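Side-chain contacts in putative spindle pole body component alp6 protein (Chaetomium thermophilum, PDB 6L7R), which is the N-terminal piece of a gamma-tubulin complex component (GCP3) that probably binds gamma-tubulin and microtubule minus ends: residues A[62-67]-A[97-102]; A[21-26]-A[32-37]; A[11-16]-A[40-45]. All blocks are in the same frame, centred on the assembly; numbering follows the deposited sequence.

How the interactions relate
The chain is all helix and loop, and its contacts fall into two groups. Interactions 2 and 3 lie on the same side of the chain's centre, with their centres 11 Å apart, and share helix 29-47; interaction 2 is nested inside the loop that interaction 3 closes. They touch through Arg35 NH1 and Asp14 O at 3.2 Å, a probable hydrogen bond. Interaction 1 follows in series, joining helix 59-70 to helix 95-105 on the opposite side of the centre, its centre 31 Å from that of interaction 2 and 23 Å from that of interaction 3. Interactions 2 and 3 together fasten helices 6-20 and 29-47, interaction 1 joins a second, separate helical group, and residues from all three meet the second protein chain.

Interaction 1 of 3, residues A[62-67]-A[97-102]; sequences DLIKRR and AILYLL
Helix-to-helix packing between helix 59-70 and helix 95-105 brings Ile64 against Leu99 and Leu63 against Tyr100 in a largely buried contact. Ile64 contributes the largest share. Its CG1 lies opposite the carbonyl carbon across CA-CB (chi1 -69°) and the chain then continues extended to CD1, a methyl that packs against the backbone oxygen of Leu99 as well as its side chain: Ile64 CD1 ends 3.6 Å from Leu99 O. Ile64 CD1 also lies 4.1 Å from Leu99 CD2, and the two side chains cross at about a right angle. The helices are thus spaced by side chains: the nearest CA atoms, those of Ile64 and Leu99, are 8.2 Å apart. Helix 76-88 connects the two in sequence and adds a third helix, with Phe79 touching Ile64 and Tyr83 touching Leu99, consistent with a small three-helix bundle. Beside this centre, Leu63 CD1 meets Tyr100 CE1 at 4.3 Å, obliquely to the ring. The CB of Tyr100 starts away from helix 59-70, but with CG opposite the backbone N (chi1 -165°) the ring swings back within range of Leu63. Tyr100 also touches Ser51 and Ile53 of the loop before helix 59-70.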
ATOM      1  N   ASP A  62     -15.844   8.935  -1.580  1.00 50.72           N
ATOM      2  CA  ASP A  62     -16.827   9.535  -0.683  1.00 49.77           C
ATOM      3  C   ASP A  62     -16.363   9.461   0.766  1.00 49.21           C
ATOM      4  O   ASP A  62     -16.583  10.398   1.544  1.00 46.94           O
ATOM      5  CB  ASP A  62     -18.180   8.849  -0.850  1.00 56.58           C
ATOM      6  CG  ASP A  62     -18.997   9.443  -1.973  1.00 67.48           C
ATOM      7  OD1 ASP A  62     -19.480   8.674  -2.829  1.00 70.47           O
ATOM      8  OD2 ASP A  62     -19.158  10.682  -1.999  1.00 73.30           O
ATOM      9  N   LEU A  63     -15.722   8.351   1.147  1.00 47.17           N
ATOM     10  CA  LEU A  63     -15.152   8.256   2.485  1.00 48.08           C
ATOM     11  C   LEU A  63     -14.047   9.284   2.681  1.00 45.95           C
ATOM     12  O   LEU A  63     -13.942   9.898   3.749  1.00 51.33           O
ATOM     13  CB  LEU A  63     -14.611   6.846   2.736  1.00 53.40           C
ATOM     14  CG  LEU A  63     -15.603   5.721   3.046  1.00 57.10           C
ATOM     15  CD1 LEU A  63     -14.896   4.379   3.040  1.00 54.24           C
ATOM     16  CD2 LEU A  63     -16.270   5.958   4.385  1.00 54.24           C
ATOM     17  N   ILE A  64     -13.215   9.486   1.655  1.00 42.46           N
ATOM     18  CA  ILE A  64     -12.121  10.445   1.766  1.00 42.21           C
ATOM     19  C   ILE A  64     -12.661  11.867   1.853  1.00 42.56           C
ATOM     20  O   ILE A  64     -12.198  12.671   2.671  1.00 46.56           O
ATOM     21  CB  ILE A  64     -11.144  10.282   0.590  1.00 38.78           C
ATOM     22  CG1 ILE A  64     -10.383   8.956   0.703  1.00 39.24           C
ATOM     23  CG2 ILE A  64     -10.181  11.458   0.527  1.00 42.16           C
ATOM     24  CD1 ILE A  64      -9.563   8.615  -0.528  1.00 39.29           C
ATOM     25  N   LYS A  65     -13.652  12.202   1.024  1.00 42.47           N
ATOM     26  CA  LYS A  65     -14.199  13.554   1.054  1.00 51.71           C
ATOM     27  C   LYS A  65     -14.798  13.873   2.420  1.00 56.18           C
ATOM     28  O   LYS A  65     -14.510  14.923   3.006  1.00 53.59           O
ATOM     29  CB  LYS A  65     -15.244  13.729  -0.050  1.00 58.02           C
ATOM     30  CG  LYS A  65     -15.283  15.132  -0.647  1.00 69.19           C
ATOM     31  CD  LYS A  65     -16.517  15.349  -1.515  1.00 73.09           C
ATOM     32  CE  LYS A  65     -16.717  14.201  -2.501  1.00 76.24           C
ATOM     33  NZ  LYS A  65     -15.574  14.027  -3.448  1.00 75.03           N
ATOM     34  N   ARG A  66     -15.636  12.977   2.948  1.00 56.73           N
ATOM     35  CA  ARG A  66     -16.272  13.267   4.230  1.00 66.45           C
ATOM     36  C   ARG A  66     -15.250  13.309   5.356  1.00 71.19           C
ATOM     37  O   ARG A  66     -15.414  14.074   6.315  1.00 73.48           O
ATOM     38  CB  ARG A  66     -17.369  12.245   4.528  1.00 64.73           C
ATOM     39  CG  ARG A  66     -18.739  12.635   3.984  1.00 73.94           C
ATOM     40  CD  ARG A  66     -19.037  14.121   4.205  1.00 81.16           C
ATOM     41  NE  ARG A  66     -20.451  14.443   4.016  1.00 86.67           N
ATOM     42  CZ  ARG A  66     -20.926  15.240   3.061  1.00 84.05           C
ATOM     43  NH1 ARG A  66     -20.100  15.808   2.194  1.00 86.08           N
ATOM     44  NH2 ARG A  66     -22.229  15.466   2.974  1.00 84.02           N
ATOM     45  N   ARG A  67     -14.190  12.511   5.253  1.00 67.88           N
ATOM     46  CA  ARG A  67     -13.077  12.631   6.188  1.00 64.37           C
ATOM     47  C   ARG A  67     -12.435  14.012   6.093  1.00 57.51           C
ATOM     48  O   ARG A  67     -12.185  14.661   7.114  1.00 53.35           O
ATOM     49  CB  ARG A  67     -12.060  11.522   5.917  1.00 62.94           C
ATOM     50  CG  ARG A  67     -10.669  11.772   6.461  1.00 64.72           C
ATOM     51  CD  ARG A  67     -10.411  10.990   7.725  1.00 71.06           C
ATOM     52  NE  ARG A  67      -9.019  11.099   8.154  1.00 73.24           N
ATOM     53  CZ  ARG A  67      -8.563  10.649   9.317  1.00 72.17           C
ATOM     54  NH1 ARG A  67      -9.388  10.057  10.169  1.00 73.42           N
ATOM     55  NH2 ARG A  67      -7.284  10.791   9.630  1.00 70.20           N
ATOM     56  N   ALA A  97      -9.472   0.557  -5.183  1.00 30.58           N
ATOM     57  CA  ALA A  97      -8.802  -0.088  -4.063  1.00 32.47           C
ATOM     58  C   ALA A  97      -7.591   0.710  -3.608  1.00 26.72           C
ATOM     59  O   ALA A  97      -7.270   0.716  -2.412  1.00 26.33           O
ATOM     60  CB  ALA A  97      -8.409  -1.519  -4.441  1.00 28.89           C
ATOM     61  N   ILE A  98      -6.904   1.385  -4.534  1.00 27.85           N
ATOM     62  CA  ILE A  98      -5.794   2.227  -4.108  1.00 26.37           C
ATOM     63  C   ILE A  98      -6.308   3.372  -3.244  1.00 24.74           C
ATOM     64  O   ILE A  98      -5.720   3.697  -2.206  1.00 27.19           O
ATOM     65  CB  ILE A  98      -4.990   2.722  -5.322  1.00 28.89           C
ATOM     66  CG1 ILE A  98      -4.628   1.523  -6.211  1.00 35.86           C
ATOM     67  CG2 ILE A  98      -3.743   3.430  -4.834  1.00 27.52           C
ATOM     68  CD1 ILE A  98      -4.189   1.852  -7.632  1.00 34.20           C
ATOM     69  N   LEU A  99      -7.437   3.966  -3.627  1.00 26.74           N
ATOM     70  CA  LEU A  99      -8.012   5.026  -2.807  1.00 29.86           C
ATOM     71  C   LEU A  99      -8.500   4.481  -1.471  1.00 28.27           C
ATOM     72  O   LEU A  99      -8.400   5.163  -0.442  1.00 32.37           O
ATOM     73  CB  LEU A  99      -9.146   5.721  -3.558  1.00 26.22           C
ATOM     74  CG  LEU A  99      -8.689   6.642  -4.686  1.00 34.92           C
ATOM     75  CD1 LEU A  99      -9.900   7.159  -5.404  1.00 40.49           C
ATOM     76  CD2 LEU A  99      -7.878   7.811  -4.133  1.00 36.44           C
ATOM     77  N   TYR A 100      -9.038   3.260  -1.466  1.00 28.72           N
ATOM     78  CA  TYR A 100      -9.408   2.637  -0.200  1.00 30.95           C
ATOM     79  C   TYR A 100      -8.192   2.493   0.706  1.00 26.04           C
ATOM     80  O   TYR A 100      -8.260   2.789   1.907  1.00 28.64           O
ATOM     81  CB  TYR A 100     -10.054   1.276  -0.445  1.00 28.93           C
ATOM     82  CG  TYR A 100     -10.771   0.750   0.778  1.00 38.63           C
ATOM     83  CD1 TYR A 100     -12.046   1.198   1.096  1.00 41.14           C
ATOM     84  CD2 TYR A 100     -10.173  -0.177   1.622  1.00 38.28           C
ATOM     85  CE1 TYR A 100     -12.706   0.743   2.207  1.00 42.16           C
ATOM     86  CE2 TYR A 100     -10.837  -0.640   2.746  1.00 40.15           C
ATOM     87  CZ  TYR A 100     -12.103  -0.179   3.027  1.00 44.41           C
ATOM     88  OH  TYR A 100     -12.782  -0.628   4.137  1.00 46.37           O
ATOM     89  N   LEU A 101      -7.062   2.069   0.136  1.00 27.49           N
ATOM     90  CA  LEU A 101      -5.831   1.953   0.912  1.00 29.53           C
ATOM     91  C   LEU A 101      -5.459   3.288   1.540  1.00 30.40           C
ATOM     92  O   LEU A 101      -5.178   3.364   2.740  1.00 27.44           O
ATOM     93  CB  LEU A 101      -4.691   1.445   0.027  1.00 24.61           C
ATOM     94  CG  LEU A 101      -3.314   1.584   0.681  1.00 31.20           C
ATOM     95  CD1 LEU A 101      -3.160   0.541   1.787  1.00 33.44           C
ATOM     96  CD2 LEU A 101      -2.189   1.484  -0.331  1.00 33.58           C
ATOM     97  N   LEU A 102      -5.448   4.360   0.739  1.00 26.71           N
ATOM     98  CA  LEU A 102      -5.116   5.669   1.288  1.00 21.31           C
ATOM     99  C   LEU A 102      -6.076   6.072   2.403  1.00 30.92           C
ATOM    100  O   LEU A 102      -5.645   6.563   3.455  1.00 35.86           O
ATOM    101  CB  LEU A 102      -5.107   6.724   0.178  1.00 22.33           C
ATOM    102  CG  LEU A 102      -4.088   6.484  -0.938  1.00 29.27           C
ATOM    103  CD1 LEU A 102      -4.035   7.677  -1.889  1.00 29.72           C
ATOM    104  CD2 LEU A 102      -2.709   6.229  -0.370  1.00 27.01           C
TER

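Interaction 2 of 3, residues A[21-26]-A[32-37]; sequences VPAAAG and RTRRQA
A surface contact folds the loop after helix 6-20 back on the first turns of helix 29-47, with Ala24 against Arg35 and the carbonyl of Ala23 met by the end of Arg34. The backbones come close, Ala24 CA and Arg35 CA being 4.7 Å apart, which the small alanine permits: Ala24 CB points at the helix and lies 4.0 Å from Arg34 CB. Two arginines then approach the loop by different routes. Arg34 runs extended from CG to NE, and Arg34 NH1 gives Ala23 O a weak hydrogen bond of 3.4 Å; the N-H...O angle of 162° is fairly straight, and the oxygen sits at the guanidinium edge, in its plane. In Arg35 the bend at chi3 (-63°) carries the guanidinium alongside the loop, where Arg35 NH2 comes 3.7 Å from Ala25 CA, oblique to the group. A bound water links the side chain to two loop carbonyls: it donates to Ala24 O at 2.8 Å and to Gly26 O at 2.7 Å, and accepts from Arg35 NE at 3.1 Å. Three bonds thus grip the water, and it lies in the guanidinium plane. Ile17 of helix 6-20 touches both Ala24 and Arg35. The whole is a helix-loop-helix connection, its 3-10 turn at residues 22-24 tied back to the second helix by arginines and a water.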
ATOM      1  N   VAL A  21      11.136  -2.087   7.742  1.00 26.26           N
ATOM      2  CA  VAL A  21      11.611  -2.738   8.968  1.00 28.57           C
ATOM      3  C   VAL A  21      13.127  -2.851   8.893  1.00 33.23           C
ATOM      4  O   VAL A  21      13.652  -3.920   8.545  1.00 33.32           O
ATOM      5  CB  VAL A  21      10.978  -4.124   9.177  1.00 24.42           C
ATOM      6  CG1 VAL A  21      11.323  -4.656  10.583  1.00 24.41           C
ATOM      7  CG2 VAL A  21       9.470  -4.077   8.998  1.00 25.16           C
ATOM      8  N   PRO A  22      13.862  -1.788   9.216  1.00 32.63           N
ATOM      9  CA  PRO A  22      15.326  -1.831   9.052  1.00 40.38           C
ATOM     10  C   PRO A  22      16.005  -2.979   9.789  1.00 34.18           C
ATOM     11  O   PRO A  22      16.994  -3.520   9.277  1.00 32.18           O
ATOM     12  CB  PRO A  22      15.775  -0.467   9.592  1.00 41.91           C
ATOM     13  CG  PRO A  22      14.592   0.413   9.397  1.00 37.30           C
ATOM     14  CD  PRO A  22      13.387  -0.449   9.623  1.00 32.32           C
ATOM     15  N   ALA A  23      15.511  -3.372  10.966  1.00 32.42           N
ATOM     16  CA  ALA A  23      16.124  -4.479  11.696  1.00 35.65           C
ATOM     17  C   ALA A  23      15.981  -5.809  10.971  1.00 35.03           C
ATOM     18  O   ALA A  23      16.658  -6.775  11.343  1.00 35.52           O
ATOM     19  CB  ALA A  23      15.519  -4.601  13.094  1.00 31.19           C
ATOM     20  N   ALA A  24      15.111  -5.884   9.961  1.00 28.70           N
ATOM     21  CA  ALA A  24      14.905  -7.095   9.186  1.00 30.59           C
ATOM     22  C   ALA A  24      15.570  -7.032   7.819  1.00 32.16           C
ATOM     23  O   ALA A  24      15.402  -7.956   7.021  1.00 34.06           O
ATOM     24  CB  ALA A  24      13.405  -7.370   9.025  1.00 28.56           C
ATOM     25  N   ALA A  25      16.340  -5.977   7.539  1.00 34.95           N
ATOM     26  CA  ALA A  25      16.822  -5.725   6.183  1.00 35.86           C
ATOM     27  C   ALA A  25      18.252  -6.190   5.916  1.00 43.03           C
ATOM     28  O   ALA A  25      18.666  -6.202   4.753  1.00 50.83           O
ATOM     29  CB  ALA A  25      16.718  -4.230   5.865  1.00 36.79           C
ATOM     30  N   GLY A  26      19.015  -6.572   6.942  1.00 40.93           N
ATOM     31  CA  GLY A  26      20.431  -6.835   6.781  1.00 40.75           C
ATOM     32  C   GLY A  26      20.759  -8.282   6.432  1.00 37.09           C
ATOM     33  O   GLY A  26      19.887  -9.117   6.198  1.00 34.53           O
ATOM     34  N   ARG A  32      18.063 -11.884   9.068  1.00 33.50           N
ATOM     35  CA  ARG A  32      17.387 -12.758   8.113  1.00 32.07           C
ATOM     36  C   ARG A  32      16.290 -13.572   8.784  1.00 29.87           C
ATOM     37  O   ARG A  32      15.275 -13.885   8.151  1.00 27.04           O
ATOM     38  CB  ARG A  32      18.402 -13.669   7.426  1.00 35.25           C
ATOM     39  CG  ARG A  32      19.475 -12.890   6.669  1.00 46.09           C
ATOM     40  CD  ARG A  32      20.546 -13.791   6.094  1.00 53.82           C
ATOM     41  NE  ARG A  32      20.106 -14.456   4.870  1.00 61.48           N
ATOM     42  CZ  ARG A  32      20.890 -15.216   4.111  1.00 62.90           C
ATOM     43  NH1 ARG A  32      22.156 -15.415   4.448  1.00 65.55           N
ATOM     44  NH2 ARG A  32      20.407 -15.779   3.015  1.00 67.58           N
ATOM     45  N   THR A  33      16.472 -13.926  10.059  1.00 27.67           N
ATOM     46  CA  THR A  33      15.401 -14.596  10.788  1.00 27.81           C
ATOM     47  C   THR A  33      14.234 -13.649  11.018  1.00 26.68           C
ATOM     48  O   THR A  33      13.074 -14.031  10.848  1.00 27.04           O
ATOM     49  CB  THR A  33      15.918 -15.141  12.118  1.00 28.80           C
ATOM     50  OG1 THR A  33      16.935 -16.108  11.863  1.00 32.18           O
ATOM     51  CG2 THR A  33      14.791 -15.799  12.907  1.00 32.50           C
ATOM     52  N   ARG A  34      14.526 -12.412  11.425  1.00 27.39           N
ATOM     53  CA  ARG A  34      13.481 -11.401  11.525  1.00 21.16           C
ATOM     54  C   ARG A  34      12.732 -11.239  10.202  1.00 23.67           C
ATOM     55  O   ARG A  34      11.498 -11.198  10.184  1.00 24.87           O
ATOM     56  CB  ARG A  34      14.097 -10.073  11.955  1.00 19.15           C
ATOM     57  CG  ARG A  34      14.776 -10.145  13.315  1.00 25.27           C
ATOM     58  CD  ARG A  34      15.310  -8.778  13.734  1.00 29.00           C
ATOM     59  NE  ARG A  34      15.984  -8.866  15.026  1.00 32.21           N
ATOM     60  CZ  ARG A  34      17.224  -8.440  15.239  1.00 42.52           C
ATOM     61  NH1 ARG A  34      17.918  -7.874  14.262  1.00 49.54           N
ATOM     62  NH2 ARG A  34      17.765  -8.552  16.438  1.00 43.14           N
ATOM     63  N   ARG A  35      13.461 -11.171   9.083  1.00 25.52           N
ATOM     64  CA  ARG A  35      12.794 -11.040   7.786  1.00 26.50           C
ATOM     65  C   ARG A  35      11.836 -12.202   7.527  1.00 28.07           C
ATOM     66  O   ARG A  35      10.717 -11.998   7.038  1.00 25.25           O
ATOM     67  CB  ARG A  35      13.824 -10.942   6.661  1.00 29.78           C
ATOM     68  CG  ARG A  35      13.194 -11.063   5.270  1.00 32.23           C
ATOM     69  CD  ARG A  35      14.212 -10.985   4.129  1.00 33.86           C
ATOM     70  NE  ARG A  35      14.877  -9.688   4.103  1.00 34.47           N
ATOM     71  CZ  ARG A  35      14.429  -8.627   3.433  1.00 37.92           C
ATOM     72  NH1 ARG A  35      13.303  -8.703   2.729  1.00 32.88           N
ATOM     73  NH2 ARG A  35      15.102  -7.478   3.480  1.00 35.03           N
ATOM     74  N   GLN A  36      12.246 -13.434   7.849  1.00 25.89           N
ATOM     75  CA  GLN A  36      11.353 -14.563   7.616  1.00 27.87           C
ATOM     76  C   GLN A  36      10.102 -14.465   8.486  1.00 24.53           C
ATOM     77  O   GLN A  36       8.988 -14.743   8.021  1.00 28.13           O
ATOM     78  CB  GLN A  36      12.086 -15.881   7.875  1.00 32.54           C
ATOM     79  CG  GLN A  36      11.441 -17.080   7.177  1.00 44.72           C
ATOM     80  CD  GLN A  36      11.253 -16.858   5.680  1.00 50.54           C
ATOM     81  OE1 GLN A  36      12.212 -16.590   4.959  1.00 54.48           O
ATOM     82  NE2 GLN A  36      10.014 -16.967   5.210  1.00 45.49           N
ATOM     83  N   ALA A  37      10.268 -14.073   9.754  1.00 22.59           N
ATOM     84  CA  ALA A  37       9.117 -13.931  10.641  1.00 21.49           C
ATOM     85  C   ALA A  37       8.179 -12.838  10.142  1.00 25.58           C
ATOM     86  O   ALA A  37       6.947 -12.972  10.211  1.00 26.18           O
ATOM     87  CB  ALA A  37       9.593 -13.616  12.064  1.00 21.67           C
TER
HETATM   88  O   HOH W   1      17.304  -9.751   5.995  1.00 37.99           O

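Interaction 3 of 3, residues A[11-16]-A[40-45]; sequences NAIDSL and DLVRAL
Ile13 and Val42 meet tip to tip, and this pair forms the tight half of the packing between helix 6-20 and helix 29-47. Their CA atoms, 7.7 Å apart, are the nearest across the two segments. Val42 CG1, placed opposite its own backbone N (chi1 174°), is the methyl that does the touching: it lies 3.8 Å from Ile13 CG2, and it is equally close to Ile13 CD1, at 3.8 Å. A single valine methyl is thus received between both branches of the isoleucine, and Ile13 CG1 lies 3.9 Å from Val42 CG1. Phe39 and Leu46, on the same helix as Val42, touch Ile13 as well, so the isoleucine is embedded in an apolar patch of helix 29-47.

The flank is looser. Arg43 starts off to the side, but bends at chi2 (-59°) and chi3 bring Arg43 CD to 4.0 Å from Ile13 CD1, the two side chains crossing at about a right angle. Arg43 is partly exposed; its aliphatic part rests on the isoleucine, and NE makes a weak hydrogen bond to Asn10 OD1. Leu16, farther along helix 6-20, packs on an apolar side chain of the second protein chain. Were Ile13 replaced by an alanine, Val42 CG1 would probably lose its nearest partners across the pair and a gap would be likely to open beside Arg43 CD. An isoleucine and a valine meeting end on, with the aliphatic part of an arginine laid across one flank, is ordinary apolar packing of a helix-loop-helix pair, here two helices consecutive in the chain and linked by residues 21-28.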
ATOM      1  N   ASN A  11       7.887 -10.542  -4.382  1.00 21.66           N
ATOM      2  CA  ASN A  11       9.000  -9.629  -4.623  1.00 29.09           C
ATOM      3  C   ASN A  11       8.700  -8.251  -4.039  1.00 27.64           C
ATOM      4  O   ASN A  11       9.584  -7.603  -3.461  1.00 24.86           O
ATOM      5  CB  ASN A  11       9.294  -9.516  -6.121  1.00 31.06           C
ATOM      6  CG  ASN A  11       9.895 -10.779  -6.697  1.00 39.66           C
ATOM      7  OD1 ASN A  11      10.374 -11.646  -5.966  1.00 37.01           O
ATOM      8  ND2 ASN A  11       9.888 -10.882  -8.021  1.00 39.87           N
ATOM      9  N   ALA A  12       7.450  -7.802  -4.159  1.00 24.99           N
ATOM     10  CA  ALA A  12       7.068  -6.523  -3.570  1.00 28.41           C
ATOM     11  C   ALA A  12       7.095  -6.594  -2.049  1.00 30.62           C
ATOM     12  O   ALA A  12       7.518  -5.637  -1.378  1.00 26.74           O
ATOM     13  CB  ALA A  12       5.684  -6.109  -4.068  1.00 25.58           C
ATOM     14  N   ILE A  13       6.651  -7.721  -1.484  1.00 28.41           N
ATOM     15  CA  ILE A  13       6.687  -7.859  -0.032  1.00 28.34           C
ATOM     16  C   ILE A  13       8.120  -7.786   0.465  1.00 25.69           C
ATOM     17  O   ILE A  13       8.411  -7.108   1.459  1.00 26.56           O
ATOM     18  CB  ILE A  13       6.002  -9.161   0.416  1.00 26.18           C
ATOM     19  CG1 ILE A  13       4.491  -9.082   0.164  1.00 27.89           C
ATOM     20  CG2 ILE A  13       6.304  -9.424   1.908  1.00 26.16           C
ATOM     21  CD1 ILE A  13       3.770 -10.437   0.288  1.00 31.78           C
ATOM     22  N   ASP A  14       9.040  -8.475  -0.220  1.00 26.03           N
ATOM     23  CA  ASP A  14      10.450  -8.394   0.157  1.00 25.32           C
ATOM     24  C   ASP A  14      10.912  -6.946   0.204  1.00 28.06           C
ATOM     25  O   ASP A  14      11.589  -6.523   1.151  1.00 27.27           O
ATOM     26  CB  ASP A  14      11.320  -9.166  -0.838  1.00 27.92           C
ATOM     27  CG  ASP A  14      11.109 -10.660  -0.792  1.00 34.13           C
ATOM     28  OD1 ASP A  14      10.645 -11.193   0.242  1.00 35.70           O
ATOM     29  OD2 ASP A  14      11.446 -11.308  -1.809  1.00 34.67           O
ATOM     30  N   SER A  15      10.533  -6.165  -0.808  1.00 25.56           N
ATOM     31  CA  SER A  15      10.945  -4.770  -0.865  1.00 27.09           C
ATOM     32  C   SER A  15      10.362  -3.981   0.295  1.00 24.81           C
ATOM     33  O   SER A  15      11.068  -3.194   0.940  1.00 27.06           O
ATOM     34  CB  SER A  15      10.525  -4.158  -2.203  1.00 28.61           C
ATOM     35  OG  SER A  15      11.288  -4.720  -3.249  1.00 32.88           O
ATOM     36  N   LEU A  16       9.064  -4.166   0.559  1.00 22.38           N
ATOM     37  CA  LEU A  16       8.406  -3.482   1.668  1.00 22.54           C
ATOM     38  C   LEU A  16       9.109  -3.774   2.984  1.00 25.00           C
ATOM     39  O   LEU A  16       9.371  -2.870   3.780  1.00 25.18           O
ATOM     40  CB  LEU A  16       6.945  -3.924   1.775  1.00 27.39           C
ATOM     41  CG  LEU A  16       5.733  -3.154   1.256  1.00 37.98           C
ATOM     42  CD1 LEU A  16       4.496  -3.722   1.958  1.00 29.93           C
ATOM     43  CD2 LEU A  16       5.845  -1.638   1.457  1.00 28.79           C
ATOM     44  N   ASP A  40       6.294 -14.086   6.985  1.00 27.05           N
ATOM     45  CA  ASP A  40       5.214 -15.008   7.312  1.00 25.07           C
ATOM     46  C   ASP A  40       4.010 -14.262   7.861  1.00 28.17           C
ATOM     47  O   ASP A  40       2.861 -14.614   7.561  1.00 27.18           O
ATOM     48  CB  ASP A  40       5.709 -16.049   8.321  1.00 26.86           C
ATOM     49  CG  ASP A  40       6.640 -17.075   7.693  1.00 46.89           C
ATOM     50  OD1 ASP A  40       7.145 -16.829   6.571  1.00 46.93           O
ATOM     51  OD2 ASP A  40       6.874 -18.122   8.330  1.00 50.34           O
ATOM     52  N   LEU A  41       4.252 -13.228   8.669  1.00 27.39           N
ATOM     53  CA  LEU A  41       3.162 -12.385   9.146  1.00 27.14           C
ATOM     54  C   LEU A  41       2.462 -11.688   7.987  1.00 22.41           C
ATOM     55  O   LEU A  41       1.228 -11.658   7.921  1.00 26.75           O
ATOM     56  CB  LEU A  41       3.684 -11.351  10.134  1.00 21.66           C
ATOM     57  CG  LEU A  41       2.616 -10.359  10.590  1.00 27.75           C
ATOM     58  CD1 LEU A  41       1.577 -11.059  11.448  1.00 33.75           C
ATOM     59  CD2 LEU A  41       3.254  -9.203  11.337  1.00 27.37           C
ATOM     60  N   VAL A  42       3.234 -11.112   7.068  1.00 24.97           N
ATOM     61  CA  VAL A  42       2.609 -10.409   5.946  1.00 25.88           C
ATOM     62  C   VAL A  42       1.741 -11.372   5.152  1.00 31.60           C
ATOM     63  O   VAL A  42       0.597 -11.060   4.801  1.00 27.29           O
ATOM     64  CB  VAL A  42       3.674  -9.744   5.054  1.00 23.02           C
ATOM     65  CG1 VAL A  42       3.013  -9.137   3.796  1.00 23.30           C
ATOM     66  CG2 VAL A  42       4.426  -8.671   5.825  1.00 25.92           C
ATOM     67  N   ARG A  43       2.255 -12.575   4.882  1.00 26.31           N
ATOM     68  CA  ARG A  43       1.460 -13.535   4.126  1.00 26.42           C
ATOM     69  C   ARG A  43       0.157 -13.848   4.845  1.00 27.39           C
ATOM     70  O   ARG A  43      -0.907 -13.911   4.219  1.00 29.30           O
ATOM     71  CB  ARG A  43       2.257 -14.815   3.879  1.00 32.32           C
ATOM     72  CG  ARG A  43       3.442 -14.619   2.951  1.00 38.34           C
ATOM     73  CD  ARG A  43       3.002 -14.093   1.587  1.00 46.18           C
ATOM     74  NE  ARG A  43       3.722 -14.805   0.543  1.00 62.60           N
ATOM     75  CZ  ARG A  43       3.339 -15.982   0.058  1.00 57.87           C
ATOM     76  NH1 ARG A  43       2.241 -16.566   0.513  1.00 64.88           N
ATOM     77  NH2 ARG A  43       4.053 -16.582  -0.876  1.00 60.32           N
ATOM     78  N   ALA A  44       0.214 -14.021   6.169  1.00 27.24           N
ATOM     79  CA  ALA A  44      -1.000 -14.318   6.920  1.00 33.22           C
ATOM     80  C   ALA A  44      -1.974 -13.148   6.867  1.00 29.59           C
ATOM     81  O   ALA A  44      -3.183 -13.342   6.690  1.00 29.20           O
ATOM     82  CB  ALA A  44      -0.646 -14.664   8.369  1.00 30.25           C
ATOM     83  N   LEU A  45      -1.465 -11.925   7.036  1.00 27.27           N
ATOM     84  CA  LEU A  45      -2.330 -10.748   6.978  1.00 27.21           C
ATOM     85  C   LEU A  45      -3.049 -10.656   5.641  1.00 28.94           C
ATOM     86  O   LEU A  45      -4.246 -10.363   5.591  1.00 33.17           O
ATOM     87  CB  LEU A  45      -1.510  -9.481   7.222  1.00 25.79           C
ATOM     88  CG  LEU A  45      -0.969  -9.326   8.649  1.00 27.65           C
ATOM     89  CD1 LEU A  45      -0.002  -8.165   8.754  1.00 27.79           C
ATOM     90  CD2 LEU A  45      -2.119  -9.157   9.640  1.00 31.42           C
TER